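Local coordinates for protein heme oxygenase (Chlamydomonas reinhardtii, PDB 4RAJ) that probably catalyses the oxygen-dependent opening of heme to biliverdin, with release of iron and carbon monoxide, at residues 18-23 and 208-213; 29-34 and 220-225; 69-74 and 80-85; 127-132 and 138-143; 147-152 and 190-195. One frame throughout, in Å; residues are numbered along the deposited sequence.

Contact 1 of 5, residues 18-23 and 208-213; sequences EPLTKR and DQLLSE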
# COMPACT_ATOMS: atom_id res chain seq x y z
N GLU A 18 -7.70 22.26 -11.99
CA GLU A 18 -6.89 21.63 -10.95
C GLU A 18 -6.90 20.11 -11.07
O GLU A 18 -7.96 19.48 -11.09
CB GLU A 18 -7.37 22.05 -9.56
CG GLU A 18 -6.88 21.16 -8.43
CD GLU A 18 -6.99 21.82 -7.06
OE1 GLU A 18 -6.15 22.71 -6.77
OE2 GLU A 18 -7.90 21.46 -6.29
N PRO A 19 -5.71 19.50 -11.16
CA PRO A 19 -5.59 18.05 -11.32
C PRO A 19 -6.11 17.30 -10.09
O PRO A 19 -5.96 17.78 -8.96
CB PRO A 19 -4.08 17.83 -11.51
CG PRO A 19 -3.48 19.20 -11.72
CD PRO A 19 -4.39 20.15 -11.02
N LEU A 20 -6.69 16.13 -10.33
CA LEU A 20 -7.25 15.30 -9.26
C LEU A 20 -6.21 14.98 -8.19
O LEU A 20 -6.50 15.02 -6.99
CB LEU A 20 -7.81 14.01 -9.85
CG LEU A 20 -8.74 13.17 -8.97
CD1 LEU A 20 -9.82 14.04 -8.33
CD2 LEU A 20 -9.38 12.06 -9.79
N THR A 21 -4.98 14.69 -8.62
CA THR A 21 -3.90 14.38 -7.70
C THR A 21 -3.69 15.52 -6.70
O THR A 21 -3.45 15.27 -5.52
CB THR A 21 -2.57 14.11 -8.43
OG1 THR A 21 -2.37 15.10 -9.44
CG2 THR A 21 -2.59 12.73 -9.07
N LYS A 22 -3.78 16.75 -7.17
CA LYS A 22 -3.53 17.90 -6.31
C LYS A 22 -4.71 18.12 -5.37
O LYS A 22 -4.53 18.49 -4.22
CB LYS A 22 -3.26 19.15 -7.15
CG LYS A 22 -2.62 20.27 -6.36
CD LYS A 22 -1.33 20.76 -7.01
CE LYS A 22 -1.60 21.81 -8.08
NZ LYS A 22 -0.36 22.15 -8.84
N ARG A 23 -5.92 17.89 -5.86
CA ARG A 23 -7.08 18.00 -4.99
C ARG A 23 -7.03 16.96 -3.88
O ARG A 23 -7.35 17.25 -2.73
CB ARG A 23 -8.39 17.87 -5.77
CG ARG A 23 -9.63 17.99 -4.87
CD ARG A 23 -10.84 18.50 -5.61
NE ARG A 23 -11.70 17.42 -6.06
CZ ARG A 23 -12.85 17.06 -5.49
NH1 ARG A 23 -13.29 17.71 -4.42
NH2 ARG A 23 -13.55 16.06 -5.99
N ASP A 208 -15.50 12.91 -6.58
CA ASP A 208 -15.68 13.05 -5.13
C ASP A 208 -15.47 11.73 -4.40
O ASP A 208 -14.91 11.69 -3.31
CB ASP A 208 -17.09 13.57 -4.80
CG ASP A 208 -17.28 15.04 -5.17
OD1 ASP A 208 -16.27 15.72 -5.48
OD2 ASP A 208 -18.45 15.50 -5.14
N GLN A 209 -15.94 10.64 -5.00
CA GLN A 209 -15.75 9.32 -4.40
C GLN A 209 -14.28 8.94 -4.34
O GLN A 209 -13.85 8.30 -3.40
CB GLN A 209 -16.50 8.26 -5.19
CG GLN A 209 -17.98 8.19 -4.91
CD GLN A 209 -18.64 7.05 -5.65
OE1 GLN A 209 -18.46 6.91 -6.85
NE2 GLN A 209 -19.39 6.23 -4.93
N LEU A 210 -13.52 9.31 -5.36
CA LEU A 210 -12.09 9.02 -5.38
C LEU A 210 -11.38 9.77 -4.27
O LEU A 210 -10.49 9.23 -3.61
CB LEU A 210 -11.50 9.37 -6.75
CG LEU A 210 -11.99 8.49 -7.90
CD1 LEU A 210 -11.68 9.12 -9.26
CD2 LEU A 210 -11.35 7.11 -7.79
N LEU A 211 -11.76 11.02 -4.06
CA LEU A 211 -11.28 11.79 -2.91
C LEU A 211 -11.60 11.05 -1.62
O LEU A 211 -10.73 10.87 -0.77
CB LEU A 211 -11.90 13.21 -2.90
CG LEU A 211 -11.59 14.09 -1.68
CD1 LEU A 211 -10.11 14.01 -1.37
CD2 LEU A 211 -11.98 15.54 -1.93
N SER A 212 -12.86 10.63 -1.46
CA SER A 212 -13.27 9.96 -0.24
C SER A 212 -12.48 8.67 -0.02
O SER A 212 -12.10 8.37 1.10
CB SER A 212 -14.76 9.67 -0.26
OG SER A 212 -15.50 10.87 -0.19
N GLU A 213 -12.25 7.92 -1.08
CA GLU A 213 -11.57 6.64 -0.93
C GLU A 213 -10.08 6.84 -0.62
O GLU A 213 -9.50 6.04 0.10
CB GLU A 213 -11.75 5.78 -2.18
CG GLU A 213 -13.18 5.23 -2.29
CD GLU A 213 -13.56 4.36 -1.10
OE1 GLU A 213 -12.72 3.55 -0.64
OE2 GLU A 213 -14.71 4.49 -0.62
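OD1 of D208 takes two donors: NH2 of R23 comes from across the contact, and NE2 of Q204 from one turn earlier on the same helix. R23 NH2 lies 2.8 Å from D208 OD1, and an N-H...O angle of 152° identifies a reasonably straight hydrogen bond that is also a salt bridge. NH2 meets the oxygen nearly end-on to the C-O bond, while the oxygen sits somewhat out of the guanidinium plane. The planes of guanidinium and carboxylate are 62° apart, and R23 NH1 stays 3.7 Å from D208 OD1, so the pairing rests on one bond rather than on the flat two-bond form.

R23 extends toward helix 204-227 with CG anti to its own backbone N (chi1 -180°), and a bend at chi3 then turns the guanidinium. One face of it receives L211, whose CD2 is 3.6 Å from R23 NH1. Further in, CD2 of L20 meets CD1 of L210 at 3.8 Å, the two side chains crossing at about a right angle. Both leucines also lean on helix 184-200, L20 against D196 and L210 against W198.

The contact thus ties helix 20-27, the first in the model, to the long helix 204-227 of the all-helical heme oxygenase fold. Replacing R23 by a methionine would probably leave the D208 carboxylate without its cationic mate on helix 20-27. The buried leucine pair supplies apolar contact, while the partly exposed ion pair at its margin adds one charged hydrogen bond, and the polar link between the two segments rests on that single N-H.

Contact 2 of 5, residues 29-34 and 220-225; sequences RKIHNV and HNNAII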
# COMPACT_ATOMS: atom_id res chain seq x y z
N ARG A 29 -3.75 16.29 3.47
CA ARG A 29 -2.57 16.87 4.12
C ARG A 29 -2.55 16.60 5.63
O ARG A 29 -1.53 16.16 6.17
CB ARG A 29 -2.50 18.37 3.86
CG ARG A 29 -1.20 19.01 4.31
CD ARG A 29 -1.29 20.53 4.35
NE ARG A 29 -2.18 20.99 5.42
CZ ARG A 29 -1.80 21.15 6.69
NH1 ARG A 29 -0.56 20.88 7.05
NH2 ARG A 29 -2.68 21.58 7.59
N LYS A 30 -3.66 16.86 6.31
CA LYS A 30 -3.72 16.71 7.77
C LYS A 30 -3.64 15.25 8.25
O LYS A 30 -2.98 14.96 9.24
CB LYS A 30 -5.00 17.36 8.31
CG LYS A 30 -4.90 18.87 8.48
CD LYS A 30 -6.05 19.41 9.31
CE LYS A 30 -7.38 19.31 8.57
NZ LYS A 30 -8.39 20.30 9.05
N ILE A 31 -4.31 14.34 7.55
CA ILE A 31 -4.29 12.94 7.96
C ILE A 31 -2.95 12.30 7.55
O ILE A 31 -2.49 11.37 8.20
CB ILE A 31 -5.50 12.15 7.36
CG1 ILE A 31 -5.66 10.79 8.05
CG2 ILE A 31 -5.39 12.01 5.85
CD1 ILE A 31 -5.92 10.91 9.54
N HIS A 32 -2.32 12.83 6.51
CA HIS A 32 -0.99 12.36 6.11
C HIS A 32 0.01 12.69 7.21
O HIS A 32 0.80 11.84 7.60
CB HIS A 32 -0.54 12.99 4.78
CG HIS A 32 0.46 12.17 4.03
ND1 HIS A 32 1.18 11.14 4.61
CD2 HIS A 32 0.87 12.22 2.74
CE1 HIS A 32 1.98 10.60 3.71
NE2 HIS A 32 1.81 11.24 2.56
N ASN A 33 -0.05 13.90 7.75
CA ASN A 33 0.81 14.27 8.87
C ASN A 33 0.54 13.41 10.10
O ASN A 33 1.47 13.00 10.80
CB ASN A 33 0.63 15.75 9.22
CG ASN A 33 1.05 16.66 8.09
OD1 ASN A 33 1.73 16.23 7.16
ND2 ASN A 33 0.65 17.93 8.17
N VAL A 34 -0.73 13.12 10.37
CA VAL A 34 -1.07 12.20 11.45
C VAL A 34 -0.44 10.81 11.21
O VAL A 34 0.14 10.20 12.12
CB VAL A 34 -2.59 12.04 11.59
CG1 VAL A 34 -2.92 10.87 12.50
CG2 VAL A 34 -3.22 13.34 12.11
N HIS A 220 -7.88 3.66 7.12
CA HIS A 220 -7.71 2.23 7.30
C HIS A 220 -6.29 1.91 7.76
O HIS A 220 -6.08 1.10 8.66
CB HIS A 220 -8.05 1.48 6.02
CG HIS A 220 -9.52 1.33 5.76
ND1 HIS A 220 -10.33 0.51 6.52
CD2 HIS A 220 -10.33 1.90 4.83
CE1 HIS A 220 -11.57 0.58 6.07
NE2 HIS A 220 -11.60 1.42 5.05
N ASN A 221 -5.31 2.52 7.09
CA ASN A 221 -3.91 2.27 7.41
C ASN A 221 -3.64 2.65 8.85
O ASN A 221 -2.96 1.92 9.57
CB ASN A 221 -2.98 3.05 6.48
CG ASN A 221 -2.79 2.37 5.14
OD1 ASN A 221 -3.51 1.43 4.82
ND2 ASN A 221 -1.83 2.84 4.36
N ASN A 222 -4.17 3.78 9.28
CA ASN A 222 -3.90 4.23 10.65
C ASN A 222 -4.50 3.27 11.67
O ASN A 222 -3.89 2.96 12.69
CB ASN A 222 -4.43 5.65 10.85
CG ASN A 222 -3.58 6.68 10.14
OD1 ASN A 222 -2.56 6.34 9.52
ND2 ASN A 222 -4.00 7.94 10.19
N ALA A 223 -5.70 2.77 11.36
CA ALA A 223 -6.39 1.81 12.21
C ALA A 223 -5.60 0.52 12.34
O ALA A 223 -5.48 -0.06 13.42
CB ALA A 223 -7.78 1.53 11.66
N ILE A 224 -5.06 0.06 11.21
CA ILE A 224 -4.27 -1.18 11.17
C ILE A 224 -2.97 -1.02 11.96
O ILE A 224 -2.57 -1.90 12.73
CB ILE A 224 -4.01 -1.57 9.71
CG1 ILE A 224 -5.34 -1.94 9.04
CG2 ILE A 224 -3.02 -2.72 9.61
CD1 ILE A 224 -5.26 -2.09 7.52
N ILE A 225 -2.31 0.11 11.77
CA ILE A 225 -1.10 0.43 12.52
C ILE A 225 -1.35 0.48 14.03
O ILE A 225 -0.58 -0.08 14.83
CB ILE A 225 -0.51 1.76 12.05
CG1 ILE A 225 0.02 1.62 10.63
CG2 ILE A 225 0.62 2.21 12.96
CD1 ILE A 225 0.25 2.93 9.93
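N222 gives up the most surface here, 53 of the 89 Å² buried in total, and it does so by laying its amide nitrogen against I31 and V34. CD1 of I31 comes within 3.6 Å of N222 ND2, and CG1 of the same isoleucine follows at 3.9 Å. The two side chains run past each other in opposite directions, so the isoleucine lies alongside the amide. V34 approaches differently: its side chain crosses that of N222 at about a right angle and brings CG1 to 3.9 Å from N222 ND2.

The asparagine reaches both because a chi1 of -72° swings CG away from the carbonyl carbon and carries the amide toward helix 29-47. The backbones stay well apart, with 8.5 Å between the CA atoms of V34 and N222, and the side chains alone bridge the gap. The polar end is held by S35, next along helix 29-47, whose OG is hydrogen-bonded to N222 OD1.

Helix 29-47 probably corresponds to the proximal helix of heme oxygenases, which packs against one face of the heme; this crystal holds no heme. A bound polyether, probably from the crystallisation liquor, occupies a pocket that includes S35, N221 and I225. N221 ND2 is hydrogen-bonded to the polyether, and the N222 side chain lies close by.

Across these two segments the contact is van der Waals in kind, methyl and methylene carbons against an amide nitrogen. The polar attachment of N222 to helix 29-47 comes instead through S35, so one amide offers its nitrogen to carbon neighbours and its oxygen to a serine hydroxyl beside the pocket.

Contact 3 of 5, residues 69-74 and 80-85; sequences AALDEA and ADVSKF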
# COMPACT_ATOMS: atom_id res chain seq x y z
N ALA A 69 -5.63 -8.37 -5.49
CA ALA A 69 -6.59 -9.40 -5.90
C ALA A 69 -7.86 -8.74 -6.46
O ALA A 69 -8.43 -9.20 -7.45
CB ALA A 69 -6.94 -10.30 -4.74
N ALA A 70 -8.28 -7.65 -5.83
CA ALA A 70 -9.47 -6.93 -6.27
C ALA A 70 -9.22 -6.32 -7.65
O ALA A 70 -10.08 -6.39 -8.53
CB ALA A 70 -9.84 -5.84 -5.26
N LEU A 71 -8.05 -5.72 -7.83
CA LEU A 71 -7.67 -5.15 -9.12
C LEU A 71 -7.60 -6.23 -10.20
O LEU A 71 -8.04 -6.02 -11.34
CB LEU A 71 -6.32 -4.44 -9.05
CG LEU A 71 -6.26 -3.13 -8.25
CD1 LEU A 71 -4.81 -2.81 -7.88
CD2 LEU A 71 -6.89 -2.00 -9.05
N ASP A 72 -7.01 -7.37 -9.85
CA ASP A 72 -6.86 -8.46 -10.82
C ASP A 72 -8.22 -8.99 -11.26
O ASP A 72 -8.42 -9.35 -12.42
CB ASP A 72 -6.02 -9.60 -10.23
CG ASP A 72 -4.54 -9.28 -10.21
OD1 ASP A 72 -4.11 -8.29 -10.85
OD2 ASP A 72 -3.79 -10.03 -9.56
N GLU A 73 -9.16 -9.02 -10.31
CA GLU A 73 -10.53 -9.40 -10.58
C GLU A 73 -11.21 -8.42 -11.54
O GLU A 73 -11.95 -8.82 -12.44
CB GLU A 73 -11.33 -9.48 -9.28
CG GLU A 73 -12.62 -10.26 -9.41
CD GLU A 73 -12.37 -11.72 -9.73
OE1 GLU A 73 -12.24 -12.52 -8.77
OE2 GLU A 73 -12.30 -12.07 -10.93
N ALA A 74 -10.97 -7.12 -11.32
CA ALA A 74 -11.52 -6.09 -12.20
C ALA A 74 -10.92 -6.20 -13.60
O ALA A 74 -11.64 -6.08 -14.60
CB ALA A 74 -11.30 -4.69 -11.62
N ALA A 80 -13.98 -1.32 -17.56
CA ALA A 80 -13.59 -0.26 -18.48
C ALA A 80 -12.49 0.63 -17.90
O ALA A 80 -11.53 0.96 -18.60
CB ALA A 80 -14.79 0.58 -18.87
N ASP A 81 -12.63 0.99 -16.63
CA ASP A 81 -11.73 1.96 -16.02
C ASP A 81 -10.40 1.33 -15.62
O ASP A 81 -9.33 1.84 -15.96
CB ASP A 81 -12.40 2.61 -14.81
CG ASP A 81 -13.64 3.40 -15.18
OD1 ASP A 81 -13.54 4.27 -16.07
OD2 ASP A 81 -14.70 3.14 -14.59
N VAL A 82 -10.46 0.23 -14.87
CA VAL A 82 -9.23 -0.39 -14.39
C VAL A 82 -8.41 -0.91 -15.58
O VAL A 82 -7.19 -0.81 -15.58
CB VAL A 82 -9.53 -1.52 -13.39
CG1 VAL A 82 -8.23 -2.14 -12.88
CG2 VAL A 82 -10.34 -0.98 -12.23
N SER A 83 -9.08 -1.42 -16.61
CA SER A 83 -8.37 -1.93 -17.78
C SER A 83 -7.55 -0.85 -18.46
O SER A 83 -6.50 -1.14 -19.03
CB SER A 83 -9.34 -2.56 -18.77
OG SER A 83 -9.94 -3.70 -18.19
N LYS A 84 -8.00 0.40 -18.38
CA LYS A 84 -7.24 1.49 -18.97
C LYS A 84 -5.88 1.63 -18.30
O LYS A 84 -4.95 2.17 -18.90
CB LYS A 84 -8.02 2.80 -18.88
CG LYS A 84 -9.23 2.84 -19.79
CD LYS A 84 -9.99 4.16 -19.65
CE LYS A 84 -11.15 4.25 -20.64
NZ LYS A 84 -10.67 4.29 -22.05
N PHE A 85 -5.77 1.13 -17.07
CA PHE A 85 -4.56 1.28 -16.27
C PHE A 85 -3.69 0.02 -16.26
O PHE A 85 -2.68 -0.03 -15.56
CB PHE A 85 -4.93 1.64 -14.81
CG PHE A 85 -5.42 3.06 -14.64
CD1 PHE A 85 -6.69 3.43 -15.06
CD2 PHE A 85 -4.60 4.02 -14.07
CE1 PHE A 85 -7.14 4.74 -14.92
CE2 PHE A 85 -5.04 5.33 -13.91
CZ PHE A 85 -6.32 5.69 -14.34
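A short connection folds the C-terminal part of helix 50-76 against the short, weakly bonded helix 80-84, a helical corner in which V82 is the residue that meets the longer helix. Its two methyl groups divide the work. CG2 of V82 sits 3.9 Å from CB of A74, and CG1 of V82 is 4.1 Å from CD2 of L71. L71 and A74 are three residues apart and so lie on the same side of helix 50-76, where the branched valine spans one turn. The V82 rotamer, with chi1 at -179°, points one methyl at each of them.

The evidence for close docking is the 6.5 Å between the CA atoms of A74 and V82, a separation that the small alanine side chain permits. The L71 and V82 side chains cross at about a right angle. P137 touches both A74 and V82, and L71 packs further on L140 and V144. Outside the two segments, D79 OD2 accepts a hydrogen bond from the backbone N of V82.

All three touching residues are buried and carry only carbon in their side chains, so dispersion and the exclusion of water hold this corner together, and polar bonding comes from residues beside the contact, such as D79 at the backbone of V82.

Contact 4 of 5, residues 127-132 and 138-143; sequences AHLASL and ALLLAH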
# COMPACT_ATOMS: atom_id res chain seq x y z
N ALA A 127 -12.31 -6.43 3.63
CA ALA A 127 -13.71 -6.54 3.22
C ALA A 127 -14.10 -5.38 2.33
O ALA A 127 -14.79 -5.55 1.32
CB ALA A 127 -14.60 -6.61 4.45
N HIS A 128 -13.64 -4.19 2.70
CA HIS A 128 -13.95 -2.98 1.94
C HIS A 128 -13.37 -3.06 0.53
O HIS A 128 -14.04 -2.72 -0.45
CB HIS A 128 -13.41 -1.74 2.65
CG HIS A 128 -13.73 -0.47 1.94
ND1 HIS A 128 -15.02 -0.04 1.73
CD2 HIS A 128 -12.92 0.46 1.37
CE1 HIS A 128 -15.00 1.11 1.07
NE2 HIS A 128 -13.74 1.44 0.85
N LEU A 129 -12.12 -3.48 0.41
CA LEU A 129 -11.48 -3.62 -0.89
C LEU A 129 -12.18 -4.64 -1.77
O LEU A 129 -12.39 -4.41 -2.97
CB LEU A 129 -10.00 -4.01 -0.72
CG LEU A 129 -9.14 -2.90 -0.10
CD1 LEU A 129 -7.75 -3.41 0.30
CD2 LEU A 129 -9.01 -1.75 -1.09
N ALA A 130 -12.54 -5.78 -1.17
CA ALA A 130 -13.26 -6.82 -1.91
C ALA A 130 -14.59 -6.28 -2.42
O ALA A 130 -14.99 -6.54 -3.56
CB ALA A 130 -13.49 -8.04 -1.03
N SER A 131 -15.26 -5.50 -1.57
CA SER A 131 -16.54 -4.92 -1.92
C SER A 131 -16.40 -3.90 -3.05
O SER A 131 -17.26 -3.83 -3.93
CB SER A 131 -17.19 -4.27 -0.71
OG SER A 131 -18.52 -3.89 -0.99
N LEU A 132 -15.33 -3.11 -3.02
CA LEU A 132 -15.08 -2.17 -4.10
C LEU A 132 -14.85 -2.93 -5.39
O LEU A 132 -15.31 -2.51 -6.45
CB LEU A 132 -13.88 -1.27 -3.79
CG LEU A 132 -14.04 -0.17 -2.75
CD1 LEU A 132 -12.70 0.56 -2.61
CD2 LEU A 132 -15.17 0.81 -3.13
N ALA A 138 -13.53 1.08 -10.24
CA ALA A 138 -12.76 2.30 -10.48
C ALA A 138 -12.22 2.93 -9.17
O ALA A 138 -11.15 3.55 -9.18
CB ALA A 138 -13.61 3.33 -11.24
N LEU A 139 -12.96 2.77 -8.07
CA LEU A 139 -12.58 3.38 -6.79
C LEU A 139 -11.31 2.73 -6.21
O LEU A 139 -10.64 3.32 -5.35
CB LEU A 139 -13.73 3.28 -5.77
CG LEU A 139 -15.00 4.06 -6.15
CD1 LEU A 139 -16.06 4.11 -5.01
CD2 LEU A 139 -14.64 5.47 -6.61
N LEU A 140 -10.99 1.53 -6.68
CA LEU A 140 -9.73 0.87 -6.32
C LEU A 140 -8.52 1.72 -6.74
O LEU A 140 -7.45 1.65 -6.12
CB LEU A 140 -9.64 -0.51 -6.99
CG LEU A 140 -10.58 -1.60 -6.49
CD1 LEU A 140 -10.49 -2.87 -7.38
CD2 LEU A 140 -10.28 -1.91 -5.02
N LEU A 141 -8.69 2.53 -7.78
CA LEU A 141 -7.57 3.32 -8.30
C LEU A 141 -7.16 4.41 -7.32
O LEU A 141 -6.00 4.81 -7.30
CB LEU A 141 -7.92 3.91 -9.68
CG LEU A 141 -8.16 2.92 -10.83
CD1 LEU A 141 -8.76 3.65 -12.03
CD2 LEU A 141 -6.87 2.21 -11.25
N ALA A 142 -8.10 4.86 -6.49
CA ALA A 142 -7.79 5.81 -5.43
C ALA A 142 -6.93 5.14 -4.38
O ALA A 142 -6.07 5.79 -3.77
CB ALA A 142 -9.08 6.36 -4.79
N HIS A 143 -7.15 3.85 -4.15
CA HIS A 143 -6.32 3.15 -3.18
C HIS A 143 -4.94 2.79 -3.72
O HIS A 143 -3.97 2.73 -2.96
CB HIS A 143 -7.01 1.90 -2.65
CG HIS A 143 -8.26 2.18 -1.88
ND1 HIS A 143 -8.49 1.64 -0.63
CD2 HIS A 143 -9.41 2.81 -2.23
CE1 HIS A 143 -9.66 2.05 -0.19
NE2 HIS A 143 -10.25 2.74 -1.15
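The H143 ring is one bump of this helical hairpin, in which helices 120-135 and 140-151 pack across a short connection. It fits a hollow edged by L129, L132 and H128: CD2 of L129 comes to 3.5 Å from H143 ND1, and CD1 of L132 to 3.6 Å from H143 NE2. H128 closes the rim, its ring edge facing H143 CE1. The two imidazoles meet rim to rim with centroids 5.8 Å apart and planes at 41°, so they do not stack.

L132 is the answering bump and the larger one by buried surface. It wedges between H143 and L139, with CD2 3.9 Å from CB of L139, while CD2 of L140 fills the space beside CB of L132 and the backbone oxygen of L129. With 6.5 Å between the CA atoms of L132 and L140, the helices come close at this end.

The ring of H143 is aimed into its hollow by a chi1 of -64°, and Y125 OH is bonded to its ND1. A leucine in place of H143 would probably deprive E213 and Y125 of a hydrogen-bonding partner. At the polar end of the pair, E213 OE1 is bonded by NE2 of both H128 and H143.

Contact 5 of 5, residues 147-152 and 190-195; sequences QHLAMA and AFKKQF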
# COMPACT_ATOMS: atom_id res chain seq x y z
N GLN A 147 -1.68 3.87 -1.69
CA GLN A 147 -0.88 2.77 -1.18
C GLN A 147 0.35 2.49 -2.03
O GLN A 147 1.48 2.50 -1.54
CB GLN A 147 -1.72 1.49 -1.09
CG GLN A 147 -3.03 1.63 -0.27
CD GLN A 147 -2.78 1.67 1.22
OE1 GLN A 147 -1.64 1.81 1.66
NE2 GLN A 147 -3.84 1.53 2.02
N HIS A 148 0.14 2.24 -3.31
CA HIS A 148 1.26 1.83 -4.15
C HIS A 148 2.26 2.93 -4.40
O HIS A 148 3.45 2.68 -4.52
CB HIS A 148 0.74 1.30 -5.48
CG HIS A 148 0.11 -0.05 -5.37
ND1 HIS A 148 -1.22 -0.22 -5.07
CD2 HIS A 148 0.63 -1.29 -5.52
CE1 HIS A 148 -1.50 -1.51 -5.04
NE2 HIS A 148 -0.39 -2.18 -5.30
N LEU A 149 1.78 4.16 -4.48
CA LEU A 149 2.68 5.25 -4.83
C LEU A 149 3.51 5.67 -3.61
O LEU A 149 4.65 6.12 -3.76
CB LEU A 149 1.89 6.44 -5.41
CG LEU A 149 1.79 6.43 -6.95
CD1 LEU A 149 1.24 5.12 -7.50
CD2 LEU A 149 0.97 7.60 -7.47
N ALA A 150 2.97 5.47 -2.42
CA ALA A 150 3.74 5.74 -1.20
C ALA A 150 4.88 4.73 -1.04
O ALA A 150 5.98 5.10 -0.62
CB ALA A 150 2.83 5.73 0.02
N MET A 151 4.64 3.47 -1.40
CA MET A 151 5.70 2.45 -1.35
C MET A 151 6.86 2.82 -2.26
O MET A 151 8.04 2.57 -1.92
CB MET A 151 5.14 1.08 -1.75
CG MET A 151 4.08 0.60 -0.75
SD MET A 151 4.84 0.23 0.85
CE MET A 151 5.96 -1.04 0.28
N ALA A 152 6.53 3.42 -3.40
CA ALA A 152 7.52 3.84 -4.40
C ALA A 152 8.25 5.11 -3.97
O ALA A 152 9.27 5.50 -4.56
CB ALA A 152 6.84 4.05 -5.75
N ALA A 190 4.05 7.80 -14.19
CA ALA A 190 3.16 7.27 -15.21
C ALA A 190 1.75 7.06 -14.67
O ALA A 190 0.76 7.36 -15.34
CB ALA A 190 3.71 5.96 -15.77
N PHE A 191 1.65 6.52 -13.46
CA PHE A 191 0.34 6.33 -12.86
C PHE A 191 -0.32 7.68 -12.59
O PHE A 191 -1.50 7.86 -12.86
CB PHE A 191 0.42 5.52 -11.57
CG PHE A 191 -0.93 5.26 -10.97
CD1 PHE A 191 -1.49 6.16 -10.07
CD2 PHE A 191 -1.67 4.15 -11.36
CE1 PHE A 191 -2.76 5.94 -9.54
CE2 PHE A 191 -2.94 3.93 -10.84
CZ PHE A 191 -3.48 4.82 -9.93
N LYS A 192 0.45 8.62 -12.03
CA LYS A 192 -0.10 9.94 -11.73
C LYS A 192 -0.66 10.62 -12.97
O LYS A 192 -1.77 11.15 -12.95
CB LYS A 192 0.96 10.86 -11.13
CG LYS A 192 1.14 10.76 -9.66
CD LYS A 192 1.60 12.11 -9.17
CE LYS A 192 1.85 12.11 -7.69
NZ LYS A 192 3.28 11.81 -7.42
N LYS A 193 0.11 10.60 -14.05
CA LYS A 193 -0.30 11.24 -15.29
C LYS A 193 -1.61 10.65 -15.81
O LYS A 193 -2.53 11.39 -16.16
CB LYS A 193 0.80 11.10 -16.35
CG LYS A 193 0.46 11.71 -17.70
CD LYS A 193 1.74 12.09 -18.44
CE LYS A 193 1.45 12.54 -19.85
NZ LYS A 193 0.83 11.43 -20.62
N GLN A 194 -1.69 9.33 -15.85
CA GLN A 194 -2.91 8.69 -16.31
C GLN A 194 -4.07 8.88 -15.34
O GLN A 194 -5.20 9.08 -15.77
CB GLN A 194 -2.70 7.20 -16.55
CG GLN A 194 -3.94 6.52 -17.10
CD GLN A 194 -3.66 5.15 -17.66
OE1 GLN A 194 -2.57 4.59 -17.47
NE2 GLN A 194 -4.63 4.59 -18.36
N PHE A 195 -3.80 8.80 -14.04
CA PHE A 195 -4.83 9.00 -13.02
C PHE A 195 -5.46 10.38 -13.16
O PHE A 195 -6.68 10.54 -13.04
CB PHE A 195 -4.24 8.82 -11.62
CG PHE A 195 -5.27 8.77 -10.51
CD1 PHE A 195 -6.22 7.76 -10.47
CD2 PHE A 195 -5.26 9.70 -9.50
CE1 PHE A 195 -7.15 7.70 -9.44
CE2 PHE A 195 -6.19 9.64 -8.47
CZ PHE A 195 -7.13 8.64 -8.44
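L149 spreads its two methyl groups over neighbouring residues of helix 184-200. CD2 of L149 reaches 3.8 Å from CG of K192 and also lies 3.9 Å from CD1 of F191. The other branch, CD1 of L149, meets the same F191 CD1 at 3.9 Å and passes 4.1 Å from F191 CG. The leucine therefore rests on the phenyl ring near its root, around CG and CD1. K192 contributes the aliphatic part of its chain, which bends only at its last torsion.

Two torsions bear on this fit. L149 has chi1 at -94°, well off a staggered value, and F191 sends its ring straight out from the helix with a trans first torsion (chi1 -177°). The CA atoms of L149 and F191 are 8.4 Å apart, so the helices meet through side chains.

Helix 140-151 probably corresponds to the distal helix of heme oxygenases, the one that lies over the heme and is bent there. Two backbone bonds in this segment are weak: M151 N to Q147 O is 3.3 Å and A152 N to H148 O is 3.4 Å. Q147 and A150 line the pocket that holds the polyether, whereas L149 projects toward helix 184-200.

Beyond these, the F191 ring packs on V144, Y145 and V88 and meets the ring of F85 at about 50°. The neighbours of L149 on its own helix are fixed separately: H148 NE2 is bonded to E68 OE2 and its ring makes an edge-to-face contact with F64, while Q147 NE2 bonds to N221 OD1 and Y125 OH.

Helix 204-227 serves both contact 1 and contact 2, whose centres are 17 Å apart, and helix 140-151 serves contacts 4 and 5, 15 Å apart. Contacts 1 and 4 touch where E213 of helix 204-227 faces two histidines: E213 OE1 lies 2.6 Å from NE2 of H143, on helix 140-151, and 2.8 Å from NE2 of H128, on helix 120-135. Contacts 2 and 5 meet at the polyether pocket, where N221 OD1 is 2.8 Å from Q147 NE2. Contact 3 is the most remote from contact 2, with centres 26 Å apart on opposite sides of the chain's centre. It abuts contact 4, centres 10 Å apart, and reaches contact 5 through F85, whose CD2 is 3.6 Å from F191 CE2.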